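Local coordinates for uncharacterized protein (Arthrobacter sp., PDB 3KOP) that is of unknown function but belongs to the DUF3830 family and adopts a cyclophilin-like fold, at residues F78-P83 with C98-F102. Numbering follows the deposited sequence.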
loop_
_atom_site.group_PDB
_atom_site.type_symbol
_atom_site.label_atom_id
_atom_site.label_comp_id
_atom_site.label_asym_id
_atom_site.label_seq_id
_atom_site.Cartn_x
_atom_site.Cartn_y
_atom_site.Cartn_z
ATOM N N PHE F 78 -13.317 27.989 -4.514
ATOM C CA PHE F 78 -13.376 29.251 -5.266
ATOM C C PHE F 78 -13.851 29.046 -6.700
ATOM O O PHE F 78 -14.279 29.985 -7.313
ATOM C CB PHE F 78 -11.997 29.952 -5.252
ATOM C CG PHE F 78 -10.811 28.992 -5.468
ATOM C CD1 PHE F 78 -10.533 28.482 -6.735
ATOM C CD2 PHE F 78 -10.034 28.578 -4.400
ATOM C CE1 PHE F 78 -9.460 27.614 -6.943
ATOM C CE2 PHE F 78 -8.941 27.695 -4.594
ATOM C CZ PHE F 78 -8.661 27.220 -5.856
ATOM N N ALA F 79 -13.771 27.833 -7.227
ATOM C CA ALA F 79 -14.129 27.578 -8.622
ATOM C C ALA F 79 -15.631 27.386 -8.727
ATOM O O ALA F 79 -16.227 26.811 -7.847
ATOM C CB ALA F 79 -13.433 26.335 -9.147
ATOM N N PRO F 80 -16.232 27.785 -9.848
ATOM C CA PRO F 80 -17.673 27.541 -9.967
ATOM C C PRO F 80 -17.987 26.050 -9.911
ATOM O O PRO F 80 -18.990 25.660 -9.368
ATOM C CB PRO F 80 -18.031 28.135 -11.328
ATOM C CG PRO F 80 -16.944 29.129 -11.619
ATOM C CD PRO F 80 -15.697 28.572 -10.969
ATOM N N LYS F 81 -17.124 25.221 -10.475
ATOM C CA LYS F 81 -17.172 23.795 -10.187
ATOM C C LYS F 81 -15.782 23.199 -10.049
ATOM O O LYS F 81 -14.834 23.597 -10.733
ATOM C CB LYS F 81 -17.991 23.014 -11.219
ATOM C CG LYS F 81 -17.468 22.995 -12.631
ATOM C CD LYS F 81 -18.235 21.976 -13.499
ATOM C CE LYS F 81 -18.170 20.560 -12.904
ATOM N NZ LYS F 81 -18.408 19.457 -13.905
ATOM N N GLU F 82 -15.677 22.238 -9.151
ATOM C CA GLU F 82 -14.414 21.605 -8.881
ATOM C C GLU F 82 -13.918 20.909 -10.123
ATOM O O GLU F 82 -14.699 20.420 -10.932
ATOM C CB GLU F 82 -14.538 20.640 -7.704
ATOM C CG GLU F 82 -14.749 21.332 -6.392
ATOM C CD GLU F 82 -13.667 22.311 -6.058
ATOM O OE1 GLU F 82 -12.488 21.901 -5.922
ATOM O OE2 GLU F 82 -13.991 23.520 -5.917
ATOM N N PRO F 83 -12.597 20.867 -10.297
ATOM C CA PRO F 83 -12.047 20.296 -11.514
ATOM C C PRO F 83 -12.197 18.784 -11.620
ATOM O O PRO F 83 -12.120 18.247 -12.715
ATOM C CB PRO F 83 -10.553 20.695 -11.454
ATOM C CG PRO F 83 -10.262 20.933 -10.056
ATOM C CD PRO F 83 -11.560 21.419 -9.414
ATOM N N CYS F 98 0.207 20.880 -5.889
ATOM C CA CYS F 98 -0.995 20.048 -5.939
ATOM C C CYS F 98 -2.272 20.737 -5.459
ATOM O O CYS F 98 -2.235 21.612 -4.588
ATOM C CB CYS F 98 -0.775 18.805 -5.092
ATOM S SG CYS F 98 0.376 17.625 -5.836
ATOM N N TYR F 99 -3.391 20.276 -5.999
ATOM C CA TYR F 99 -4.726 20.736 -5.647
ATOM C C TYR F 99 -5.525 19.525 -5.180
ATOM O O TYR F 99 -5.588 18.505 -5.885
ATOM C CB TYR F 99 -5.369 21.364 -6.875
ATOM C CG TYR F 99 -6.778 21.947 -6.763
ATOM C CD1 TYR F 99 -7.888 21.143 -6.497
ATOM C CD2 TYR F 99 -7.014 23.265 -7.040
ATOM C CE1 TYR F 99 -9.149 21.671 -6.469
ATOM C CE2 TYR F 99 -8.275 23.803 -7.010
ATOM C CZ TYR F 99 -9.339 23.017 -6.703
ATOM O OH TYR F 99 -10.623 23.554 -6.706
ATOM N N PHE F 100 -6.143 19.657 -4.004
ATOM C CA PHE F 100 -7.060 18.663 -3.466
ATOM C C PHE F 100 -8.380 19.330 -3.117
ATOM O O PHE F 100 -8.400 20.439 -2.523
ATOM C CB PHE F 100 -6.547 18.070 -2.143
ATOM C CG PHE F 100 -5.127 17.559 -2.182
ATOM C CD1 PHE F 100 -4.032 18.432 -2.029
ATOM C CD2 PHE F 100 -4.872 16.199 -2.297
ATOM C CE1 PHE F 100 -2.735 17.954 -2.021
ATOM C CE2 PHE F 100 -3.546 15.713 -2.267
ATOM C CZ PHE F 100 -2.500 16.583 -2.150
ATOM N N THR F 101 -9.469 18.641 -3.438
ATOM C CA THR F 101 -10.818 19.030 -2.975
ATOM C C THR F 101 -11.183 18.160 -1.771
ATOM O O THR F 101 -11.133 16.936 -1.861
ATOM C CB THR F 101 -11.840 18.805 -4.097
ATOM O OG1 THR F 101 -11.507 19.653 -5.211
ATOM C CG2 THR F 101 -13.274 19.068 -3.636
ATOM N N PHE F 102 -11.496 18.803 -0.651
ATOM C CA PHE F 102 -11.946 18.130 0.559
ATOM C C PHE F 102 -13.301 18.693 0.993
ATOM O O PHE F 102 -13.750 19.725 0.481
ATOM C CB PHE F 102 -10.938 18.376 1.685
ATOM C CG PHE F 102 -9.632 17.686 1.493
ATOM C CD1 PHE F 102 -9.569 16.287 1.440
ATOM C CD2 PHE F 102 -8.453 18.412 1.396
ATOM C CE1 PHE F 102 -8.330 15.629 1.266
ATOM C CE2 PHE F 102 -7.226 17.768 1.239
ATOM C CZ PHE F 102 -7.167 16.370 1.165
HETATM O O HOH W 1 -12.403 25.594 -5.973
#
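The irregular loop F78-P83 curls past strand C98-F102 without pairing its backbone to it, E82 and T101 being nearest at 7.4 Å between their CA atoms. In this cyclophilin-like fold the strand is hydrogen-bonded through its backbone to strands 125-132 and 145-157, and the loop's direct contacts with this strand are made by side chains. Y99 gives the largest share of the contact: its CG swung opposite the backbone N (chi1 -179°), the ring extends from the strand to the loop. P83 CG lies over one face of the Y99 ring, 4.3 Å from its centroid, in a CH-pi contact, while F78 comes in obliquely, CZ 3.6 Å from Y99 CE2. The E82 chain bends at chi2 (-57°) and brings OE1 to the ring edge. E82 OE1 accepts two short bonds, from Y99 OH on its syn side (2.6 Å) and from T101 OG1 on its anti side (2.6 Å), each somewhat out of the carboxylate plane. Replacing E82 by alanine is likely to leave both hydroxyls without their shared acceptor and T101 OG1 freer to turn. T47 and V51 of helix 45-54 also touch Y99. A water fastens the loop to itself and the strand, accepting from A79 N and donating to E82 OE2 and, at 2.8 Å, to Y99 OH.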